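Long-range contact in transaminase (Bacillus megaterium, PDB 5G0A), which probably transfers amino groups between amines and carbonyl compounds with S-selectivity, using pyridoxal-5'-phosphate as cofactor: residues 405-419 against 432-444. Residues are numbered along the deposited sequence; the frame is centred on the assembly and turned at random.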
loop_
_atom_site.group_PDB
_atom_site.type_symbol
_atom_site.label_atom_id
_atom_site.label_comp_id
_atom_site.label_asym_id
_atom_site.label_seq_id
_atom_site.Cartn_x
_atom_site.Cartn_y
_atom_site.Cartn_z
ATOM N N ASP B 405 -10.610 18.645 20.437
ATOM C CA ASP B 405 -9.250 19.066 20.818
ATOM C C ASP B 405 -8.298 18.894 19.623
ATOM O O ASP B 405 -8.565 19.442 18.558
ATOM C CB ASP B 405 -8.777 18.322 22.074
ATOM C CG ASP B 405 -7.511 18.923 22.686
ATOM O OD1 ASP B 405 -7.434 20.164 22.860
ATOM O OD2 ASP B 405 -6.600 18.139 23.019
ATOM N N ARG B 406 -7.239 18.106 19.778
ATOM C CA ARG B 406 -6.211 18.013 18.744
ATOM C C ARG B 406 -6.656 17.143 17.562
ATOM O O ARG B 406 -5.924 17.007 16.573
ATOM C CB ARG B 406 -4.873 17.550 19.342
ATOM C CG ARG B 406 -4.214 18.569 20.279
ATOM C CD ARG B 406 -3.124 17.916 21.127
ATOM N NE ARG B 406 -2.468 18.876 22.013
ATOM C CZ ARG B 406 -2.865 19.172 23.251
ATOM N NH1 ARG B 406 -3.931 18.574 23.781
ATOM N NH2 ARG B 406 -2.185 20.063 23.972
ATOM N N ASN B 407 -7.860 16.573 17.664
ATOM C CA ASN B 407 -8.488 15.841 16.561
ATOM C C ASN B 407 -9.521 16.687 15.809
ATOM O O ASN B 407 -10.299 16.160 15.015
ATOM C CB ASN B 407 -9.099 14.505 17.040
ATOM C CG ASN B 407 -8.071 13.389 17.125
ATOM O OD1 ASN B 407 -7.093 13.385 16.381
ATOM N ND2 ASN B 407 -8.286 12.430 18.037
ATOM N N PHE B 408 -9.505 18.003 16.041
ATOM C CA PHE B 408 -10.404 18.920 15.325
ATOM C C PHE B 408 -9.986 19.045 13.859
ATOM O O PHE B 408 -8.915 18.565 13.477
ATOM C CB PHE B 408 -10.442 20.311 16.009
ATOM C CG PHE B 408 -9.438 21.304 15.450
ATOM C CD1 PHE B 408 -8.074 21.018 15.444
ATOM C CD2 PHE B 408 -9.868 22.529 14.929
ATOM C CE1 PHE B 408 -7.164 21.924 14.914
ATOM C CE2 PHE B 408 -8.959 23.445 14.412
ATOM C CZ PHE B 408 -7.609 23.139 14.399
ATOM N N THR B 409 -10.836 19.668 13.044
ATOM C CA THR B 409 -10.484 20.007 11.669
ATOM C C THR B 409 -10.721 21.506 11.468
ATOM O O THR B 409 -11.433 22.146 12.260
ATOM C CB THR B 409 -11.298 19.220 10.612
ATOM O OG1 THR B 409 -12.611 19.777 10.495
ATOM C CG2 THR B 409 -11.391 17.723 10.963
ATOM N N HIS B 410 -10.137 22.060 10.410
ATOM C CA HIS B 410 -10.359 23.463 10.084
ATOM C C HIS B 410 -11.747 23.736 9.483
ATOM O O HIS B 410 -12.051 24.861 9.090
ATOM C CB HIS B 410 -9.242 24.004 9.181
ATOM C CG HIS B 410 -7.918 24.128 9.873
ATOM N ND1 HIS B 410 -6.954 23.144 9.816
ATOM C CD2 HIS B 410 -7.385 25.135 10.603
ATOM C CE1 HIS B 410 -5.893 23.527 10.508
ATOM N NE2 HIS B 410 -6.129 24.734 10.996
ATOM N N GLY B 411 -12.582 22.700 9.423
ATOM C CA GLY B 411 -13.988 22.837 9.035
ATOM C C GLY B 411 -14.770 23.632 10.071
ATOM O O GLY B 411 -15.817 24.184 9.765
ATOM N N MET B 412 -14.246 23.689 11.293
ATOM C CA MET B 412 -14.866 24.429 12.391
ATOM C C MET B 412 -14.955 25.919 12.088
ATOM O O MET B 412 -14.107 26.476 11.390
ATOM C CB MET B 412 -14.054 24.264 13.676
ATOM C CG MET B 412 -14.339 23.013 14.478
ATOM S SD MET B 412 -13.685 23.185 16.151
ATOM C CE MET B 412 -14.916 24.253 16.902
ATOM N N ASN B 413 -15.982 26.552 12.642
ATOM C CA ASN B 413 -16.107 27.995 12.640
ATOM C C ASN B 413 -15.104 28.575 13.636
ATOM O O ASN B 413 -15.099 28.185 14.806
ATOM C CB ASN B 413 -17.546 28.396 13.008
ATOM C CG ASN B 413 -17.903 29.800 12.557
ATOM O OD1 ASN B 413 -17.079 30.715 12.592
ATOM N ND2 ASN B 413 -19.152 29.983 12.143
ATOM N N PRO B 414 -14.229 29.491 13.173
ATOM C CA PRO B 414 -13.241 30.084 14.081
ATOM C C PRO B 414 -13.853 30.951 15.193
ATOM O O PRO B 414 -13.174 31.250 16.178
ATOM C CB PRO B 414 -12.340 30.917 13.158
ATOM C CG PRO B 414 -13.077 31.050 11.864
ATOM C CD PRO B 414 -14.027 29.897 11.769
ATOM N N ASN B 415 -15.124 31.328 15.068
ATOM C CA ASN B 415 -15.785 32.032 16.177
ATOM C C ASN B 415 -16.140 31.111 17.363
ATOM O O ASN B 415 -16.653 31.570 18.386
ATOM C CB ASN B 415 -16.977 32.885 15.697
ATOM C CG ASN B 415 -18.172 32.061 15.242
ATOM O OD1 ASN B 415 -18.307 30.885 15.567
ATOM N ND2 ASN B 415 -19.066 32.699 14.493
ATOM N N GLN B 416 -15.832 29.821 17.214
ATOM C CA GLN B 416 -16.027 28.819 18.264
ATOM C C GLN B 416 -14.701 28.349 18.876
ATOM O O GLN B 416 -14.702 27.589 19.844
ATOM C CB GLN B 416 -16.783 27.603 17.708
ATOM C CG GLN B 416 -18.226 27.877 17.305
ATOM C CD GLN B 416 -18.888 26.699 16.606
ATOM O OE1 GLN B 416 -18.502 25.542 16.798
ATOM N NE2 GLN B 416 -19.902 26.990 15.797
ATOM N N ILE B 417 -13.582 28.804 18.309
ATOM C CA ILE B 417 -12.253 28.329 18.693
ATOM C C ILE B 417 -11.562 29.342 19.602
ATOM O O ILE B 417 -11.226 30.436 19.154
ATOM C CB ILE B 417 -11.366 28.074 17.445
ATOM C CG1 ILE B 417 -12.014 27.051 16.498
ATOM C CG2 ILE B 417 -9.961 27.632 17.849
ATOM C CD1 ILE B 417 -11.216 26.796 15.228
ATOM N N PRO B 418 -11.336 28.975 20.884
ATOM C CA PRO B 418 -10.734 29.886 21.861
ATOM C C PRO B 418 -9.421 30.550 21.415
ATOM O O PRO B 418 -9.231 31.737 21.669
ATOM C CB PRO B 418 -10.504 28.991 23.079
ATOM C CG PRO B 418 -11.586 27.969 22.980
ATOM C CD PRO B 418 -11.807 27.725 21.515
ATOM N N THR B 419 -8.528 29.810 20.760
ATOM C CA THR B 419 -7.267 30.421 20.299
ATOM C C THR B 419 -7.489 31.449 19.190
ATOM O O THR B 419 -6.694 32.385 19.034
ATOM C CB THR B 419 -6.202 29.388 19.882
ATOM O OG1 THR B 419 -6.777 28.405 19.007
ATOM C CG2 THR B 419 -5.623 28.711 21.112
ATOM N N LEU B 432 0.356 39.864 17.358
ATOM C CA LEU B 432 -0.028 38.570 16.777
ATOM C C LEU B 432 0.338 37.484 17.774
ATOM O O LEU B 432 1.512 37.245 18.035
ATOM C CB LEU B 432 0.716 38.328 15.441
ATOM C CG LEU B 432 0.435 39.364 14.339
ATOM C CD1 LEU B 432 1.479 39.327 13.228
ATOM C CD2 LEU B 432 -0.958 39.143 13.760
ATOM N N ILE B 433 -0.664 36.833 18.344
ATOM C CA ILE B 433 -0.430 35.783 19.344
ATOM C C ILE B 433 -1.666 34.906 19.349
ATOM O O ILE B 433 -2.767 35.402 19.098
ATOM C CB ILE B 433 -0.114 36.374 20.751
ATOM C CG1 ILE B 433 0.534 35.331 21.670
ATOM C CG2 ILE B 433 -1.361 36.995 21.387
ATOM C CD1 ILE B 433 1.302 35.914 22.850
ATOM N N GLY B 434 -1.478 33.612 19.587
ATOM C CA GLY B 434 -2.569 32.646 19.517
ATOM C C GLY B 434 -2.050 31.227 19.470
ATOM O O GLY B 434 -1.133 30.872 20.217
ATOM N N GLY B 435 -2.643 30.413 18.604
ATOM C CA GLY B 435 -2.244 29.004 18.499
ATOM C C GLY B 435 -2.737 28.312 17.243
ATOM O O GLY B 435 -3.544 28.861 16.487
ATOM N N VAL B 436 -2.249 27.093 17.033
ATOM C CA VAL B 436 -2.646 26.283 15.872
ATOM C C VAL B 436 -3.764 25.298 16.218
ATOM O O VAL B 436 -4.588 24.944 15.365
ATOM C CB VAL B 436 -1.438 25.537 15.280
ATOM C CG1 VAL B 436 -0.406 26.532 14.790
ATOM C CG2 VAL B 436 -0.792 24.627 16.301
ATOM N N MET B 437 -3.779 24.868 17.475
ATOM C CA MET B 437 -4.787 23.955 18.002
ATOM C C MET B 437 -5.853 24.795 18.708
ATOM O O MET B 437 -5.569 25.911 19.148
ATOM C CB MET B 437 -4.145 22.951 18.970
ATOM C CG MET B 437 -3.178 21.971 18.312
ATOM S SD MET B 437 -3.904 20.818 17.121
ATOM C CE MET B 437 -3.379 21.491 15.543
ATOM N N PRO B 438 -7.082 24.269 18.813
ATOM C CA PRO B 438 -8.209 25.092 19.264
ATOM C C PRO B 438 -8.189 25.473 20.750
ATOM O O PRO B 438 -8.697 26.546 21.108
ATOM C CB PRO B 438 -9.429 24.216 18.942
ATOM C CG PRO B 438 -8.908 22.819 19.000
ATOM C CD PRO B 438 -7.495 22.888 18.489
ATOM N N ASN B 439 -7.618 24.617 21.601
ATOM C CA ASN B 439 -7.566 24.882 23.051
ATOM C C ASN B 439 -6.183 25.196 23.593
ATOM O O ASN B 439 -5.977 25.182 24.808
ATOM C CB ASN B 439 -8.086 23.671 23.844
ATOM C CG ASN B 439 -9.436 23.197 23.373
ATOM O OD1 ASN B 439 -10.400 23.964 23.345
ATOM N ND2 ASN B 439 -9.518 21.922 23.001
ATOM N N THR B 440 -5.222 25.463 22.711
ATOM C CA THR B 440 -3.846 25.524 23.156
ATOM C C THR B 440 -3.125 26.622 22.423
ATOM O O THR B 440 -3.057 26.616 21.203
ATOM C CB THR B 440 -3.106 24.192 22.888
ATOM O OG1 THR B 440 -3.955 23.085 23.248
ATOM C CG2 THR B 440 -1.792 24.132 23.678
ATOM N N MET B 441 -2.603 27.567 23.179
ATOM C CA MET B 441 -1.749 28.592 22.622
ATOM C C MET B 441 -0.381 28.024 22.351
ATOM O O MET B 441 0.090 27.181 23.102
ATOM C CB MET B 441 -1.610 29.674 23.650
ATOM C CG MET B 441 -2.969 29.997 24.202
ATOM S SD MET B 441 -3.472 31.515 23.439
ATOM C CE MET B 441 -2.548 32.493 24.610
ATOM N N ARG B 442 0.257 28.538 21.299
ATOM C CA ARG B 442 1.604 28.145 20.917
ATOM C C ARG B 442 2.341 29.452 20.645
ATOM O O ARG B 442 2.121 30.109 19.623
ATOM C CB ARG B 442 1.585 27.266 19.657
ATOM C CG ARG B 442 2.829 26.397 19.492
ATOM C CD ARG B 442 2.627 25.133 20.315
ATOM N NE ARG B 442 3.673 24.107 20.279
ATOM C CZ ARG B 442 4.636 23.990 21.191
ATOM N NH1 ARG B 442 4.744 24.890 22.173
ATOM N NH2 ARG B 442 5.496 22.981 21.123
ATOM N N ILE B 443 3.202 29.819 21.580
ATOM C CA ILE B 443 3.776 31.159 21.612
ATOM C C ILE B 443 5.247 31.075 21.293
ATOM O O ILE B 443 5.952 30.267 21.882
ATOM C CB ILE B 443 3.560 31.800 23.007
ATOM C CG1 ILE B 443 2.057 31.964 23.270
ATOM C CG2 ILE B 443 4.259 33.161 23.107
ATOM C CD1 ILE B 443 1.704 32.252 24.710
ATOM N N GLY B 444 5.712 31.927 20.372
ATOM C CA GLY B 444 7.130 31.993 20.042
ATOM C C GLY B 444 7.518 33.347 19.479
ATOM O O GLY B 444 6.709 34.006 18.853
HETATM O O HOH W 1 -6.104 22.141 21.572
HETATM O O HOH W 2 -4.599 31.651 17.011
HETATM O O HOH W 3 -6.398 28.692 16.331
#
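Pro438 fills the tight part of this contact, packing against both Phe408, through CD, and Ile417, through CA and CB. Its CD lies over one face of the Phe408 ring, 3.8 Å from the ring centroid and 17° off the normal, a CH-pi contact, while Ile417 CG2 presses on Pro438 CA at 3.4 Å, closer than ordinary van der Waals packing. Met437 bends so that its CE reaches the ring edge near CE1 of Phe408. From the start of helix 418-427, Thr419 grips the same turn: its N donates to Pro438 O, and OG1, held between backbone N and carbonyl carbon (chi1 48°), donates to Met437 O at 2.8 Å. Two waters reinforce this grip, one linking Thr419 O to Gly435 N, the other donating to Thr419 OG1 and Gly435 O. The loop before this helix thus closes over the turn leading into strand 440-443, an outermost strand, within the chain, of the antiparallel sheet with 387-392 and 378-384, in the class-III aminotransferase fold. Farther along, Asn439 ND2 gives a nearly straight bond (169°) to the anti side of Asp405 OD1, with the two flat groups almost coplanar; ND2 also hydrogen-bonds to Val402 O.

The looser flank is bridged by a water joining Asp405 OD1, Asn439 N and Thr440 OG1. Here the Arg406 guanidinium passes Thr440 OG1 with one face, NH2 3.6 Å away; its NH2 and NE donate to Ser244 O and Gly243 O, and NH1 forms a salt bridge with Asp405 OD2, its hydrogen bond being weak.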